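Local coordinates for protein CaaX farnesyltransferase alpha subunit Ram2 (Aspergillus fumigatus, PDB 4L9P) that forms the alpha subunit of a heterodimeric protein prenyltransferase that probably attaches farnesyl, and perhaps geranylgeranyl, groups to CaaX proteins, at residues A[113-126]-A[149-163]. The protein carries 1 engineered substitution. Sequence-based numbering, arbitrary orientation. Where two conformers were deposited one is given.
Sequences NKVALKHLKNYQIW and FLMEMFAQDAKSYHV. Engineered in segment 149-163: Ser-160 (natural residue Asn). With FII ([(3,7,11-trimethyl-dodeca-2,6,10-trienyloxycarbamoyl)-methyl]-phosphonic acid), chain Q.
Phe-149 faces Asn-113 and Leu-117 where helices 113-118 and 149-156 run almost parallel, their axes 10.8 Å apart at 11°; past the following turns, the next helices bring Trp-126 up to His-162. The Asn-113 amide lies nearly flat on the Phe-149 ring, with OD1 over the ring centre, 3.5 Å from Phe-149 CE2; the same oxygen accepts a hydrogen bond from Arg-129. Phe-149 holds CG anti to its own N (chi1 -176°), which sends the ring across into a hole formed by Asn-113, Ala-116, Leu-117 and Trp-126. In return Leu-117 is a knob among Phe-149, Glu-152, Met-153 and Gln-156, and water 1 links Leu-117 O to Gln-156 OE1 beside it. Trp-126 is a knob among Leu-150, Met-153, His-162 and Val-163: Val-163 CG2 sits over one face of its indole, 3.7 Å from Trp-126 CE2, while Ile-125 covers the opposite face. Met-153, bent at chi2 and chi3, puts SD at the edge of the six-membered ring, a Met-aromatic contact, and carries CE on to 3.7 Å from Ala-116 O. Toward the farnesyl diphosphate analogue FII, His-162 turns an edge onto the Tyr-123 face, an edge-to-face pair with planes at 56°; His-162 NE2 stands 3.5 Å from Tyr-123 CZ. The Tyr-123 hydroxyl is hydrogen-bonded to that of Tyr-314 of the beta subunit and lies 3.3 Å from FII C24, and His-162 CE1 is 3.7 Å from FII C35. Such parallel stacking of successive helical hairpins is characteristic of the TPR-like repeats of prenyltransferase alpha subunits, whose turns here border the isoprenoid site beside the beta subunit.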
# COMPACT_ATOMS: atom_id res chain seq x y z
N ASN A 113 -10.96 -17.94 16.51
CA ASN A 113 -11.64 -16.74 17.00
C ASN A 113 -10.92 -16.17 18.23
O ASN A 113 -10.81 -14.95 18.40
CB ASN A 113 -13.06 -17.06 17.45
CG ASN A 113 -14.00 -17.35 16.32
OD1 ASN A 113 -13.69 -17.11 15.14
ND2 ASN A 113 -15.17 -17.90 16.65
N LYS A 114 -10.45 -17.03 19.12
CA LYS A 114 -9.71 -16.57 20.30
C LYS A 114 -8.39 -15.90 19.94
O LYS A 114 -8.00 -14.89 20.54
CB LYS A 114 -9.44 -17.78 21.25
CG LYS A 114 -10.74 -18.36 21.82
CD LYS A 114 -10.49 -19.73 22.47
CE LYS A 114 -11.77 -20.61 22.53
NZ LYS A 114 -11.69 -21.98 23.19
N VAL A 115 -7.68 -16.46 18.96
CA VAL A 115 -6.45 -15.85 18.50
C VAL A 115 -6.72 -14.48 17.86
O VAL A 115 -6.00 -13.50 18.12
CB VAL A 115 -5.70 -16.78 17.47
CG1 VAL A 115 -4.32 -16.16 17.12
CG2 VAL A 115 -5.47 -18.21 18.05
N ALA A 116 -7.78 -14.41 17.05
CA ALA A 116 -8.17 -13.20 16.34
C ALA A 116 -8.51 -12.08 17.34
O ALA A 116 -8.19 -10.93 17.12
CB ALA A 116 -9.36 -13.47 15.38
N LEU A 117 -9.17 -12.45 18.45
CA LEU A 117 -9.57 -11.47 19.50
C LEU A 117 -8.35 -10.98 20.28
O LEU A 117 -8.40 -9.89 20.85
CB LEU A 117 -10.58 -12.10 20.46
CG LEU A 117 -11.98 -12.25 19.85
CD1 LEU A 117 -12.86 -13.13 20.78
CD2 LEU A 117 -12.58 -10.86 19.71
N LYS A 118 -7.25 -11.71 20.24
CA LYS A 118 -6.06 -11.30 20.99
C LYS A 118 -5.15 -10.43 20.15
O LYS A 118 -4.40 -9.62 20.71
CB LYS A 118 -5.25 -12.50 21.47
CG LYS A 118 -5.81 -13.19 22.69
CD LYS A 118 -4.82 -14.32 23.09
CE LYS A 118 -5.37 -15.21 24.21
NZ LYS A 118 -4.41 -16.30 24.67
N HIS A 119 -5.17 -10.57 18.83
CA HIS A 119 -4.16 -9.94 17.96
C HIS A 119 -4.81 -9.23 16.80
O HIS A 119 -5.09 -9.78 15.80
CB HIS A 119 -3.22 -11.01 17.40
CG HIS A 119 -2.52 -11.80 18.45
ND1 HIS A 119 -1.49 -11.27 19.19
CD2 HIS A 119 -2.67 -13.08 18.89
CE1 HIS A 119 -1.01 -12.19 20.01
NE2 HIS A 119 -1.71 -13.29 19.86
N LEU A 120 -4.47 -7.92 16.72
CA LEU A 120 -4.88 -7.05 15.59
C LEU A 120 -3.85 -6.82 14.44
O LEU A 120 -2.66 -7.13 14.58
CB LEU A 120 -5.52 -5.76 16.13
CG LEU A 120 -6.88 -6.05 16.83
CD1 LEU A 120 -7.54 -7.32 16.22
CD2 LEU A 120 -6.91 -6.23 18.36
N LYS A 121 -4.32 -6.33 13.30
CA LYS A 121 -3.49 -6.15 12.10
C LYS A 121 -2.58 -7.29 11.74
O LYS A 121 -1.33 -7.17 11.77
CB LYS A 121 -2.68 -4.87 12.13
CG LYS A 121 -3.49 -3.76 11.75
CD LYS A 121 -2.73 -2.52 12.10
CE LYS A 121 -3.61 -1.30 12.06
NZ LYS A 121 -2.89 -0.25 12.71
N ASN A 122 -3.19 -8.38 11.32
CA ASN A 122 -2.44 -9.59 11.08
C ASN A 122 -2.97 -10.25 9.82
O ASN A 122 -4.15 -10.57 9.71
CB ASN A 122 -2.54 -10.44 12.36
CG ASN A 122 -1.79 -11.76 12.27
OD1 ASN A 122 -2.06 -12.55 11.37
ND2 ASN A 122 -1.00 -12.10 13.37
N TYR A 123 -2.11 -10.39 8.83
CA TYR A 123 -2.51 -11.06 7.59
C TYR A 123 -2.84 -12.54 7.74
O TYR A 123 -3.77 -13.05 7.08
CB TYR A 123 -1.39 -10.95 6.57
CG TYR A 123 -1.35 -9.63 5.81
CD1 TYR A 123 -0.58 -8.58 6.29
CD2 TYR A 123 -2.10 -9.46 4.63
CE1 TYR A 123 -0.46 -7.38 5.55
CE2 TYR A 123 -1.99 -8.21 3.95
CZ TYR A 123 -1.18 -7.22 4.45
OH TYR A 123 -1.05 -6.00 3.76
N GLN A 124 -2.13 -13.23 8.64
CA GLN A 124 -2.16 -14.68 8.67
C GLN A 124 -3.48 -15.13 9.25
O GLN A 124 -4.09 -16.05 8.72
CB GLN A 124 -1.03 -15.17 9.58
CG GLN A 124 0.38 -15.10 8.93
CD GLN A 124 0.85 -13.69 8.77
OE1 GLN A 124 0.87 -12.92 9.73
NE2 GLN A 124 1.24 -13.33 7.54
N ILE A 125 -3.93 -14.48 10.34
CA ILE A 125 -5.12 -15.03 11.00
C ILE A 125 -6.34 -14.96 10.07
O ILE A 125 -7.21 -15.85 10.04
CB ILE A 125 -5.40 -14.13 12.27
CG1 ILE A 125 -4.41 -14.52 13.36
CG2 ILE A 125 -6.86 -14.17 12.76
CD1 ILE A 125 -4.37 -13.41 14.49
N TRP A 126 -6.42 -13.91 9.27
CA TRP A 126 -7.56 -13.70 8.39
C TRP A 126 -7.42 -14.43 7.07
O TRP A 126 -8.42 -14.88 6.52
CB TRP A 126 -7.86 -12.18 8.24
CG TRP A 126 -8.33 -11.72 9.59
CD1 TRP A 126 -7.59 -11.15 10.62
CD2 TRP A 126 -9.64 -11.92 10.12
NE1 TRP A 126 -8.35 -11.06 11.76
CE2 TRP A 126 -9.62 -11.51 11.47
CE3 TRP A 126 -10.82 -12.43 9.58
CZ2 TRP A 126 -10.77 -11.60 12.29
CZ3 TRP A 126 -11.94 -12.52 10.37
CH2 TRP A 126 -11.92 -12.09 11.73
N PHE A 149 -19.41 -12.87 14.72
CA PHE A 149 -18.01 -12.79 15.08
C PHE A 149 -17.36 -11.60 14.37
O PHE A 149 -16.53 -10.86 14.97
CB PHE A 149 -17.21 -14.07 14.73
CG PHE A 149 -15.80 -13.97 15.22
CD1 PHE A 149 -15.58 -13.95 16.60
CD2 PHE A 149 -14.75 -13.78 14.36
CE1 PHE A 149 -14.31 -13.71 17.10
CE2 PHE A 149 -13.43 -13.62 14.85
CZ PHE A 149 -13.23 -13.54 16.22
N LEU A 150 -17.65 -11.40 13.07
CA LEU A 150 -17.04 -10.27 12.38
C LEU A 150 -17.49 -8.97 13.08
O LEU A 150 -16.66 -8.03 13.21
CB LEU A 150 -17.46 -10.24 10.91
CG LEU A 150 -17.06 -11.53 10.19
CD1 LEU A 150 -17.41 -11.36 8.72
CD2 LEU A 150 -15.59 -11.90 10.39
N MET A 151 -18.73 -8.87 13.55
CA MET A 151 -19.13 -7.68 14.28
C MET A 151 -18.46 -7.53 15.64
O MET A 151 -18.27 -6.38 16.07
CB MET A 151 -20.65 -7.65 14.45
CG MET A 151 -21.37 -7.50 13.08
SD MET A 151 -20.91 -6.01 12.17
CE MET A 151 -22.06 -4.84 12.90
N GLU A 152 -18.05 -8.63 16.29
CA GLU A 152 -17.21 -8.54 17.48
C GLU A 152 -15.89 -7.85 17.14
O GLU A 152 -15.35 -7.04 17.93
CB GLU A 152 -16.89 -9.94 18.02
CG GLU A 152 -16.48 -9.94 19.48
CD GLU A 152 -16.52 -11.33 20.16
OE1 GLU A 152 -16.09 -11.45 21.31
OE2 GLU A 152 -16.96 -12.31 19.55
N MET A 153 -15.34 -8.18 15.97
CA MET A 153 -14.07 -7.54 15.56
C MET A 153 -14.31 -6.08 15.26
O MET A 153 -13.49 -5.22 15.67
CB MET A 153 -13.50 -8.24 14.31
CG MET A 153 -13.11 -9.70 14.51
SD MET A 153 -11.76 -9.94 15.72
CE MET A 153 -10.44 -8.91 15.02
N PHE A 154 -15.36 -5.78 14.50
CA PHE A 154 -15.58 -4.37 14.13
C PHE A 154 -15.97 -3.49 15.31
O PHE A 154 -15.79 -2.27 15.24
CB PHE A 154 -16.66 -4.28 13.01
CG PHE A 154 -16.23 -4.85 11.71
CD1 PHE A 154 -14.99 -4.56 11.19
CD2 PHE A 154 -17.12 -5.64 10.98
CE1 PHE A 154 -14.61 -5.08 9.93
CE2 PHE A 154 -16.77 -6.13 9.75
CZ PHE A 154 -15.50 -5.89 9.22
N ALA A 155 -16.47 -4.09 16.39
CA ALA A 155 -16.75 -3.29 17.61
C ALA A 155 -15.43 -2.82 18.22
O ALA A 155 -15.42 -1.82 18.94
CB ALA A 155 -17.55 -4.15 18.62
N GLN A 156 -14.34 -3.54 17.99
CA GLN A 156 -13.06 -3.11 18.53
C GLN A 156 -12.30 -2.22 17.53
O GLN A 156 -11.63 -1.26 17.97
CB GLN A 156 -12.23 -4.32 18.84
CG GLN A 156 -12.91 -5.09 19.96
CD GLN A 156 -12.31 -6.42 20.18
OE1 GLN A 156 -11.26 -6.54 20.71
NE2 GLN A 156 -12.99 -7.45 19.71
N ASP A 157 -12.40 -2.48 16.21
CA ASP A 157 -11.79 -1.57 15.21
C ASP A 157 -12.70 -1.64 14.01
O ASP A 157 -12.63 -2.62 13.21
CB ASP A 157 -10.33 -1.88 14.87
CG ASP A 157 -9.79 -0.88 13.86
OD1 ASP A 157 -10.55 -0.08 13.23
OD2 ASP A 157 -8.57 -0.89 13.67
N ALA A 158 -13.54 -0.61 13.85
CA ALA A 158 -14.56 -0.65 12.79
C ALA A 158 -13.99 -0.54 11.39
O ALA A 158 -14.71 -0.71 10.42
CB ALA A 158 -15.60 0.46 12.98
N LYS A 159 -12.69 -0.22 11.26
CA LYS A 159 -12.07 -0.02 9.96
C LYS A 159 -10.99 -1.06 9.69
O LYS A 159 -10.19 -0.89 8.78
CB LYS A 159 -11.49 1.42 9.89
CG LYS A 159 -12.60 2.48 10.12
CD LYS A 159 -12.02 3.89 9.99
CE LYS A 159 -13.15 4.89 10.21
NZ LYS A 159 -12.59 6.32 9.92
N SER A 160 -11.01 -2.19 10.40
CA SER A 160 -9.98 -3.21 10.26
C SER A 160 -9.92 -3.76 8.86
O SER A 160 -10.82 -4.47 8.40
CB SER A 160 -10.31 -4.35 11.18
OG SER A 160 -9.44 -5.38 10.82
N TYR A 161 -8.86 -3.45 8.14
CA TYR A 161 -8.83 -3.73 6.71
C TYR A 161 -8.87 -5.22 6.45
O TYR A 161 -9.54 -5.66 5.47
CB TYR A 161 -7.50 -3.13 6.10
CG TYR A 161 -7.53 -2.99 4.61
CD1 TYR A 161 -7.23 -4.07 3.78
CD2 TYR A 161 -7.88 -1.76 4.00
CE1 TYR A 161 -7.23 -3.95 2.38
CE2 TYR A 161 -7.88 -1.64 2.62
CZ TYR A 161 -7.58 -2.76 1.82
OH TYR A 161 -7.57 -2.66 0.44
N HIS A 162 -8.17 -6.02 7.25
CA HIS A 162 -8.13 -7.46 6.94
C HIS A 162 -9.47 -8.12 7.22
O HIS A 162 -9.82 -9.08 6.54
CB HIS A 162 -7.06 -8.10 7.82
CG HIS A 162 -5.69 -7.57 7.55
ND1 HIS A 162 -4.93 -6.91 8.50
CD2 HIS A 162 -5.06 -7.38 6.38
CE1 HIS A 162 -3.81 -6.47 7.94
NE2 HIS A 162 -3.84 -6.80 6.66
N VAL A 163 -10.21 -7.62 8.22
CA VAL A 163 -11.51 -8.20 8.49
C VAL A 163 -12.47 -7.77 7.40
O VAL A 163 -13.30 -8.62 6.98
CB VAL A 163 -12.03 -7.75 9.88
CG1 VAL A 163 -13.40 -8.47 10.18
CG2 VAL A 163 -10.99 -8.10 10.96
C1 FII Q . 5.67 -3.67 -0.86
C2 FII Q . 4.72 -3.78 0.30
C6 FII Q . 4.85 -5.00 1.11
C10 FII Q . 3.53 -2.92 0.30
C11 FII Q . 2.43 -2.98 1.36
C12 FII Q . 2.70 -1.83 2.37
C15 FII Q . 1.54 -1.38 3.26
C18 FII Q . 1.75 -0.26 4.26
C22 FII Q . 0.42 -2.37 3.39
C23 FII Q . -0.87 -1.79 3.94
C24 FII Q . -1.85 -2.84 4.29
C27 FII Q . -2.89 -2.31 5.22
C30 FII Q . -4.11 -1.71 4.54
C34 FII Q . -2.96 -2.98 6.53
C35 FII Q . -4.11 -2.79 7.50
O36 FII Q . -3.68 -2.12 8.67
N42 FII Q . -3.06 -0.91 8.48
C43 FII Q . -3.92 0.17 8.72
O44 FII Q . -5.12 0.08 9.03
C45 FII Q . -3.22 1.52 8.59
P46 FII Q . -4.33 2.89 7.97
O49 FII Q . -5.04 2.33 6.79
O50 FII Q . -5.19 3.34 9.10
O51 FII Q . -3.29 3.96 7.57
O HOH W 1 -10.37 -8.85 22.23
O HOH W 2 -6.30 -8.01 11.50